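Local coordinates for capsid polyprotein VP90 (Turkey astrovirus 2, PDB 3TS3) that forms the dimeric projection, or spike, of the astrovirus capsid, as the globular P2 region of a polyprotein that probably self-assembles into an icosahedral shell, at residues 76-81 / 177-182; 140-145 / 156-161; 148-153 / 183-188. All coordinates share one frame; numbering follows the deposited sequence.

Overall arrangement
All three contacts reach one curled antiparallel sheet of the spike domain. Strand 76-81 of contact 1 pairs with strand 164-171, which in turn pairs with strand 153-159 of contact 2; strand 142-148 then pairs with both 153-159 and 187-189, the last belonging to contact 3. Along the chain, contact 2 falls entirely between the two segments of contact 1, whereas contact 3 alternates with each of the others. The centre of contact 2 lies about 19 Å from those of contacts 1 and 3, which are about 14 Å apart. Contacts 1 and 3 both reach the second subunit, so the continuous run 177-188 links the sheet to the dimer interface.

Contact 1 (76-81 / 177-182); sequences WWNILD and AQYQNL
Tyr179 reaches from its loop to strand 76-81 and gives its phenol proton to the side-chain amide of Asn78, with OH and OD1 2.6 Å apart. The C=O...O angle of 125°, in the carbonyl plane, places the hydroxyl on a lone pair of OD1. Amide and ring are steeply inclined, their planes 75° apart, and OD1 stands at the ring edge. Leu80, two residues further along the same side of the strand, covers one face of this ring: its CD2 lies 4.2 Å from the Tyr179 ring centroid and 26° off the normal, a CH-pi contact. Its other methyl, CD1, meets Leu182 CD2 more loosely at 4.4 Å.

The second shell fixes the amide. With CG beside the backbone N of Asn78, the amide is turned so that OD1 meets Tyr179 while ND2 donates to the backbone O of Phe169 on the neighbouring strand 164-171; both ends are used and its flip is defined. Tyr179 also packs on Val206 of the second subunit, while Leu182 O accepts from Thr205 of that subunit. The contact is thus loop-on-sheet packing at the dimer interface of the astrovirus spike, joining the loop before strand 187-189 to the sheet.

Contact 2 (140-145 / 156-161); sequences GDPVIS and LFYRTS
Val143 and Phe157 are a non-hydrogen-bonded antiparallel pair, their side chains alongside and pointing the same way. The touching branch is Val143 CG2, which approaches Phe157 CE1 to 3.3 Å, a tight contact made obliquely to the ring. It is brought there by chi1 of 60°, which sets CG2 anti to the valine nitrogen. Ile57, from strand 56-59, packs against both residues.

Pro142 and Tyr158 also lie side by side, with CB to CB 3.9 Å apart. Pro142 CG sits at the edge of the tyrosine ring, near its plane, and the ring leads away from the proline and meets that of Tyr165.

These pairs belong to the beta hairpin of strands 142-148 and 153-159, whose local axes approach to 4.7 Å at 171°. Ile144 and Leu156 form its hydrogen-bonded pair: Ile144 N to Leu156 O is 2.8 Å, and Leu156 N to Ile144 O is 3.0 Å. Tyr158 N donates to Pro142 O as well, and this carbonyl also receives a CA-H...O contact from Phe157.

At the open end of the hairpin, Asp141 and Thr160 meet obliquely. Thr160 OG1 donates to Asp141 OD1 over 2.9 Å, on the syn side but 27° out of the carboxylate plane. The other oxygen, Asp141 OD2, accepts from the backbone N of Ala138 and from a water 2.8 Å away, which itself accepts from Ser161 N; both carboxylate oxygens are therefore engaged.

Contact 3 (148-153 / 183-188); sequences DTNGRR and KMLYFW
Asp148 has CG between its backbone N and carbonyl carbon (chi1 73°), which turns OD1 back over the following residues; its CB faces Phe187. Thr149 holds OG1 in the equivalent position, beside Leu185, with CG2 directed to Tyr186 and Trp188. The frame is a type I beta turn, Asp148 to Gly151, in the connection between strands 142-148 and 153-159, combined with an Asx turn. Asp148 OD1 accepts from Asn150 N at 2.8 Å and from Arg152 N at 3.0 Å. The two donors come from opposite faces of the carboxylate plane, each about 50° out of it, so one oxygen is gripped from both sides and the group's rotation is probably restricted.

Across the contact, Asp148 CB stands over one face of the Phe187 ring, 4.0 Å from its centroid and 19° off the normal, displaced toward the rim. That is a CH-pi contact, and the ring also meets Phe169 of strand 164-171. Leu185 CD1 meets two polar side chains, Asp148 OD2 at 3.5 Å and Asn150 ND2 at 3.6 Å, the asparagine crossing the leucine at about a right angle. The backbones meet through Asp148 CA, whose hydrogen points to Tyr186 O.

Two of these residues reach the dimer interface: Thr149 packs on Met184 of the second subunit, and the Tyr186 ring stacks on Tyr186 of that subunit. A water bridges the two segments, 2.8 Å from Thr149 OG1 and accepting from Tyr186 N at 3.0 Å.

Contact 1 (76-81 / 177-182)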
# COMPACT_ATOMS: atom_id res chain seq x y z
N TRP C 76 -13.74 -11.98 -13.65
CA TRP C 76 -13.51 -12.22 -12.23
C TRP C 76 -13.76 -10.96 -11.40
O TRP C 76 -13.08 -9.96 -11.53
CB TRP C 76 -12.09 -12.77 -12.01
CG TRP C 76 -11.86 -14.09 -12.70
CD1 TRP C 76 -11.32 -14.28 -13.94
CD2 TRP C 76 -12.17 -15.39 -12.19
NE1 TRP C 76 -11.28 -15.62 -14.23
CE2 TRP C 76 -11.79 -16.32 -13.17
CE3 TRP C 76 -12.74 -15.86 -11.00
CZ2 TRP C 76 -11.96 -17.69 -13.00
CZ3 TRP C 76 -12.90 -17.22 -10.84
CH2 TRP C 76 -12.51 -18.11 -11.83
N TRP C 77 -14.77 -11.05 -10.55
CA TRP C 77 -15.27 -9.92 -9.78
C TRP C 77 -15.04 -10.17 -8.31
O TRP C 77 -15.27 -11.25 -7.82
CB TRP C 77 -16.74 -9.69 -10.12
CG TRP C 77 -16.87 -9.37 -11.57
CD1 TRP C 77 -17.15 -10.23 -12.58
CD2 TRP C 77 -16.65 -8.09 -12.18
NE1 TRP C 77 -17.14 -9.57 -13.79
CE2 TRP C 77 -16.84 -8.25 -13.56
CE3 TRP C 77 -16.33 -6.83 -11.68
CZ2 TRP C 77 -16.71 -7.19 -14.45
CZ3 TRP C 77 -16.21 -5.79 -12.56
CH2 TRP C 77 -16.40 -5.97 -13.93
N ASN C 78 -14.53 -9.16 -7.63
CA ASN C 78 -14.12 -9.30 -6.25
C ASN C 78 -14.76 -8.29 -5.33
O ASN C 78 -14.68 -7.11 -5.56
CB ASN C 78 -12.60 -9.18 -6.19
CG ASN C 78 -11.91 -10.14 -7.14
OD1 ASN C 78 -11.72 -11.29 -6.81
ND2 ASN C 78 -11.55 -9.67 -8.32
N ILE C 79 -15.41 -8.78 -4.28
CA ILE C 79 -16.00 -7.94 -3.27
C ILE C 79 -15.19 -8.18 -2.00
O ILE C 79 -15.37 -9.19 -1.32
CB ILE C 79 -17.47 -8.33 -3.03
CG1 ILE C 79 -18.23 -8.34 -4.36
CG2 ILE C 79 -18.13 -7.39 -2.06
CD1 ILE C 79 -19.61 -8.95 -4.28
N LEU C 80 -14.31 -7.24 -1.67
CA LEU C 80 -13.42 -7.39 -0.52
C LEU C 80 -13.71 -6.36 0.57
O LEU C 80 -14.15 -5.27 0.29
CB LEU C 80 -11.96 -7.31 -0.95
CG LEU C 80 -11.48 -8.35 -1.97
CD1 LEU C 80 -9.97 -8.26 -2.09
CD2 LEU C 80 -11.90 -9.74 -1.55
N ASP C 81 -13.45 -6.75 1.81
CA ASP C 81 -13.70 -5.90 2.96
C ASP C 81 -12.38 -5.27 3.42
O ASP C 81 -11.44 -5.98 3.72
CB ASP C 81 -14.29 -6.77 4.08
CG ASP C 81 -14.49 -6.02 5.38
OD1 ASP C 81 -14.60 -4.80 5.37
OD2 ASP C 81 -14.57 -6.70 6.42
N ALA C 177 -9.40 -19.62 -4.88
CA ALA C 177 -10.53 -19.91 -4.01
C ALA C 177 -10.32 -19.29 -2.64
O ALA C 177 -11.27 -18.88 -2.00
CB ALA C 177 -10.76 -21.41 -3.90
N GLN C 178 -9.07 -19.24 -2.20
CA GLN C 178 -8.72 -18.63 -0.93
C GLN C 178 -7.99 -17.30 -1.12
O GLN C 178 -7.31 -16.82 -0.23
CB GLN C 178 -7.90 -19.58 -0.05
CG GLN C 178 -8.69 -20.78 0.46
CD GLN C 178 -8.25 -22.09 -0.17
OE1 GLN C 178 -8.21 -22.23 -1.39
NE2 GLN C 178 -7.92 -23.06 0.68
N TYR C 179 -8.10 -16.74 -2.32
CA TYR C 179 -7.47 -15.47 -2.64
C TYR C 179 -5.95 -15.54 -2.56
O TYR C 179 -5.28 -14.53 -2.40
CB TYR C 179 -8.07 -14.31 -1.82
CG TYR C 179 -9.27 -13.75 -2.51
CD1 TYR C 179 -10.51 -14.36 -2.37
CD2 TYR C 179 -9.16 -12.69 -3.38
CE1 TYR C 179 -11.61 -13.88 -3.05
CE2 TYR C 179 -10.26 -12.21 -4.05
CZ TYR C 179 -11.47 -12.82 -3.89
OH TYR C 179 -12.56 -12.35 -4.56
N GLN C 180 -5.42 -16.75 -2.68
CA GLN C 180 -3.99 -17.00 -2.63
C GLN C 180 -3.19 -16.36 -3.77
O GLN C 180 -2.03 -15.97 -3.58
CB GLN C 180 -3.70 -18.49 -2.51
CG GLN C 180 -4.07 -19.32 -3.73
CD GLN C 180 -5.48 -19.87 -3.68
OE1 GLN C 180 -6.36 -19.33 -3.03
NE2 GLN C 180 -5.70 -20.96 -4.40
N ASN C 181 -3.77 -16.31 -4.96
CA ASN C 181 -3.13 -15.73 -6.14
C ASN C 181 -3.00 -14.22 -6.18
O ASN C 181 -2.14 -13.69 -6.85
CB ASN C 181 -3.81 -16.17 -7.43
CG ASN C 181 -3.94 -17.67 -7.54
OD1 ASN C 181 -3.14 -18.41 -7.00
ND2 ASN C 181 -4.95 -18.11 -8.28
N LEU C 182 -3.92 -13.52 -5.53
CA LEU C 182 -4.02 -12.09 -5.72
C LEU C 182 -2.96 -11.31 -4.97
O LEU C 182 -2.80 -11.45 -3.77
CB LEU C 182 -5.43 -11.62 -5.32
CG LEU C 182 -5.80 -10.16 -5.56
CD1 LEU C 182 -5.53 -9.77 -6.99
CD2 LEU C 182 -7.24 -9.91 -5.19

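Contact 2 (140-145 / 156-161)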
# COMPACT_ATOMS: atom_id res chain seq x y z
N GLY C 140 -28.18 4.94 -2.17
CA GLY C 140 -27.68 6.04 -1.38
C GLY C 140 -26.42 5.75 -0.57
O GLY C 140 -25.87 6.67 -0.00
N ASP C 141 -25.96 4.51 -0.55
CA ASP C 141 -24.73 4.19 0.16
C ASP C 141 -23.59 4.93 -0.50
O ASP C 141 -23.58 5.08 -1.70
CB ASP C 141 -24.44 2.68 0.12
CG ASP C 141 -25.20 1.90 1.17
OD1 ASP C 141 -25.81 2.52 2.05
OD2 ASP C 141 -25.16 0.67 1.11
N PRO C 142 -22.61 5.38 0.28
CA PRO C 142 -21.51 6.11 -0.33
C PRO C 142 -20.75 5.26 -1.33
O PRO C 142 -20.52 4.09 -1.08
CB PRO C 142 -20.61 6.42 0.87
CG PRO C 142 -21.56 6.55 2.02
CD PRO C 142 -22.67 5.55 1.74
N VAL C 143 -20.40 5.84 -2.47
CA VAL C 143 -19.56 5.19 -3.45
C VAL C 143 -18.47 6.14 -3.92
O VAL C 143 -18.72 7.33 -4.09
CB VAL C 143 -20.36 4.59 -4.63
CG1 VAL C 143 -21.13 5.65 -5.38
CG2 VAL C 143 -19.44 3.83 -5.56
N ILE C 144 -17.27 5.62 -4.09
CA ILE C 144 -16.15 6.44 -4.54
C ILE C 144 -15.44 5.81 -5.72
O ILE C 144 -15.07 4.65 -5.68
CB ILE C 144 -15.13 6.67 -3.40
CG1 ILE C 144 -15.80 7.40 -2.23
CG2 ILE C 144 -13.92 7.44 -3.90
CD1 ILE C 144 -14.96 7.41 -0.96
N SER C 145 -15.23 6.60 -6.77
CA SER C 145 -14.48 6.17 -7.94
C SER C 145 -12.99 6.11 -7.61
O SER C 145 -12.43 7.08 -7.15
CB SER C 145 -14.74 7.17 -9.07
OG SER C 145 -13.80 7.06 -10.10
N LEU C 156 -15.02 2.03 -4.29
CA LEU C 156 -15.00 1.81 -2.85
C LEU C 156 -16.37 2.21 -2.34
O LEU C 156 -16.81 3.34 -2.55
CB LEU C 156 -13.91 2.64 -2.18
CG LEU C 156 -13.84 2.62 -0.64
CD1 LEU C 156 -13.48 1.25 -0.11
CD2 LEU C 156 -12.83 3.65 -0.16
N PHE C 157 -17.05 1.29 -1.67
CA PHE C 157 -18.37 1.54 -1.14
C PHE C 157 -18.31 1.55 0.38
O PHE C 157 -17.43 0.94 0.97
CB PHE C 157 -19.34 0.41 -1.50
CG PHE C 157 -19.62 0.25 -2.97
CD1 PHE C 157 -20.52 1.07 -3.62
CD2 PHE C 157 -19.03 -0.77 -3.69
CE1 PHE C 157 -20.80 0.90 -4.96
CE2 PHE C 157 -19.31 -0.95 -5.02
CZ PHE C 157 -20.19 -0.11 -5.66
N TYR C 158 -19.26 2.24 0.99
CA TYR C 158 -19.48 2.09 2.41
C TYR C 158 -20.86 1.47 2.52
O TYR C 158 -21.86 2.13 2.22
CB TYR C 158 -19.41 3.43 3.14
CG TYR C 158 -19.53 3.32 4.65
CD1 TYR C 158 -18.61 2.61 5.38
CD2 TYR C 158 -20.57 3.93 5.32
CE1 TYR C 158 -18.72 2.50 6.74
CE2 TYR C 158 -20.68 3.83 6.69
CZ TYR C 158 -19.75 3.11 7.40
OH TYR C 158 -19.86 3.00 8.76
N ARG C 159 -20.92 0.22 2.96
CA ARG C 159 -22.21 -0.45 3.12
C ARG C 159 -22.70 -0.11 4.52
O ARG C 159 -22.30 -0.71 5.50
CB ARG C 159 -22.06 -1.97 2.95
CG ARG C 159 -23.39 -2.72 2.96
CD ARG C 159 -23.22 -4.23 3.12
NE ARG C 159 -22.60 -4.87 1.97
CZ ARG C 159 -21.57 -5.71 2.03
NH1 ARG C 159 -21.03 -6.03 3.20
NH2 ARG C 159 -21.09 -6.23 0.92
N THR C 160 -23.59 0.86 4.58
CA THR C 160 -24.07 1.43 5.83
C THR C 160 -24.74 0.41 6.74
O THR C 160 -24.64 0.51 7.94
CB THR C 160 -25.01 2.62 5.59
OG1 THR C 160 -26.17 2.18 4.88
CG2 THR C 160 -24.33 3.68 4.77
N SER C 161 -25.40 -0.58 6.15
CA SER C 161 -26.14 -1.55 6.95
C SER C 161 -25.25 -2.31 7.93
O SER C 161 -25.67 -2.60 9.03
CB SER C 161 -26.89 -2.53 6.06
OG SER C 161 -26.00 -3.28 5.24
O HOH W 1 -26.42 -0.54 3.25

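Contact 3 (148-153 / 183-188)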
# COMPACT_ATOMS: atom_id res chain seq x y z
N ASP C 148 -6.64 1.44 -9.55
CA ASP C 148 -5.39 0.85 -9.11
C ASP C 148 -4.24 1.51 -9.86
O ASP C 148 -4.44 2.38 -10.67
CB ASP C 148 -5.39 -0.68 -9.18
CG ASP C 148 -5.31 -1.22 -10.58
OD1 ASP C 148 -5.00 -0.44 -11.49
OD2 ASP C 148 -5.56 -2.42 -10.75
N THR C 149 -3.02 1.09 -9.56
CA THR C 149 -1.84 1.72 -10.11
C THR C 149 -1.65 1.46 -11.60
O THR C 149 -0.80 2.06 -12.22
CB THR C 149 -0.58 1.39 -9.31
OG1 THR C 149 -0.57 -0.00 -8.99
CG2 THR C 149 -0.58 2.20 -8.01
N ASN C 150 -2.45 0.56 -12.15
CA ASN C 150 -2.45 0.29 -13.59
C ASN C 150 -3.55 1.05 -14.31
O ASN C 150 -3.70 0.90 -15.51
CB ASN C 150 -2.62 -1.20 -13.88
CG ASN C 150 -1.45 -2.02 -13.42
OD1 ASN C 150 -0.32 -1.59 -13.48
ND2 ASN C 150 -1.74 -3.23 -12.96
N GLY C 151 -4.30 1.87 -13.58
CA GLY C 151 -5.42 2.56 -14.18
C GLY C 151 -6.66 1.71 -14.41
O GLY C 151 -7.46 2.01 -15.28
N ARG C 152 -6.82 0.66 -13.62
CA ARG C 152 -8.00 -0.19 -13.73
C ARG C 152 -9.03 0.35 -12.75
O ARG C 152 -8.84 0.28 -11.54
CB ARG C 152 -7.64 -1.63 -13.37
CG ARG C 152 -8.72 -2.63 -13.72
CD ARG C 152 -8.33 -4.02 -13.30
NE ARG C 152 -9.24 -5.03 -13.84
CZ ARG C 152 -9.10 -5.61 -15.02
NH1 ARG C 152 -8.09 -5.29 -15.82
NH2 ARG C 152 -9.99 -6.51 -15.41
N ARG C 153 -10.11 0.87 -13.30
CA ARG C 153 -11.16 1.52 -12.52
C ARG C 153 -11.84 0.54 -11.58
O ARG C 153 -12.05 -0.62 -11.90
CB ARG C 153 -12.19 2.15 -13.45
CG ARG C 153 -13.14 3.16 -12.79
CD ARG C 153 -12.67 4.55 -13.09
NE ARG C 153 -13.52 5.64 -12.61
CZ ARG C 153 -14.18 6.48 -13.40
NH1 ARG C 153 -14.14 6.32 -14.72
NH2 ARG C 153 -14.87 7.47 -12.88
N LYS C 183 -2.22 -10.49 -5.71
CA LYS C 183 -1.24 -9.62 -5.09
C LYS C 183 -1.84 -8.21 -5.20
O LYS C 183 -1.91 -7.65 -6.27
CB LYS C 183 0.12 -9.73 -5.79
CG LYS C 183 0.59 -11.15 -6.17
CD LYS C 183 0.64 -12.14 -5.01
CE LYS C 183 1.24 -13.49 -5.47
NZ LYS C 183 0.88 -14.63 -4.58
N MET C 184 -2.29 -7.67 -4.08
CA MET C 184 -2.98 -6.39 -4.07
C MET C 184 -2.14 -5.20 -4.48
O MET C 184 -0.96 -5.14 -4.21
CB MET C 184 -3.56 -6.09 -2.69
CG MET C 184 -4.70 -6.96 -2.29
SD MET C 184 -6.17 -6.68 -3.30
CE MET C 184 -6.41 -4.94 -3.11
N LEU C 185 -2.81 -4.23 -5.09
CA LEU C 185 -2.21 -2.99 -5.53
C LEU C 185 -2.82 -1.85 -4.73
O LEU C 185 -3.86 -2.01 -4.13
CB LEU C 185 -2.51 -2.74 -7.01
CG LEU C 185 -2.04 -3.80 -8.00
CD1 LEU C 185 -2.47 -3.41 -9.41
CD2 LEU C 185 -0.56 -3.99 -7.93
N TYR C 186 -2.14 -0.72 -4.71
CA TYR C 186 -2.67 0.48 -4.08
C TYR C 186 -3.83 0.97 -4.94
O TYR C 186 -3.82 0.81 -6.14
CB TYR C 186 -1.62 1.60 -4.04
CG TYR C 186 -0.53 1.49 -3.00
CD1 TYR C 186 -0.78 1.76 -1.67
CD2 TYR C 186 0.75 1.16 -3.36
CE1 TYR C 186 0.23 1.68 -0.73
CE2 TYR C 186 1.76 1.07 -2.44
CZ TYR C 186 1.50 1.34 -1.13
OH TYR C 186 2.53 1.25 -0.23
N PHE C 187 -4.80 1.60 -4.30
CA PHE C 187 -5.91 2.21 -5.00
C PHE C 187 -5.91 3.69 -4.67
O PHE C 187 -5.68 4.06 -3.53
CB PHE C 187 -7.25 1.57 -4.61
CG PHE C 187 -7.50 0.26 -5.30
CD1 PHE C 187 -6.93 -0.90 -4.84
CD2 PHE C 187 -8.30 0.21 -6.42
CE1 PHE C 187 -7.16 -2.09 -5.48
CE2 PHE C 187 -8.53 -0.98 -7.05
CZ PHE C 187 -7.97 -2.12 -6.59
N TRP C 188 -6.14 4.52 -5.67
CA TRP C 188 -6.16 5.96 -5.51
C TRP C 188 -7.47 6.54 -6.06
O TRP C 188 -8.05 5.99 -6.98
CB TRP C 188 -4.98 6.58 -6.27
CG TRP C 188 -3.62 6.30 -5.69
CD1 TRP C 188 -2.86 5.19 -5.88
CD2 TRP C 188 -2.85 7.18 -4.87
NE1 TRP C 188 -1.67 5.31 -5.21
CE2 TRP C 188 -1.64 6.52 -4.59
CE3 TRP C 188 -3.06 8.45 -4.34
CZ2 TRP C 188 -0.65 7.09 -3.81
CZ3 TRP C 188 -2.08 9.01 -3.57
CH2 TRP C 188 -0.90 8.33 -3.31
O HOH W 2 0.32 -0.60 -6.38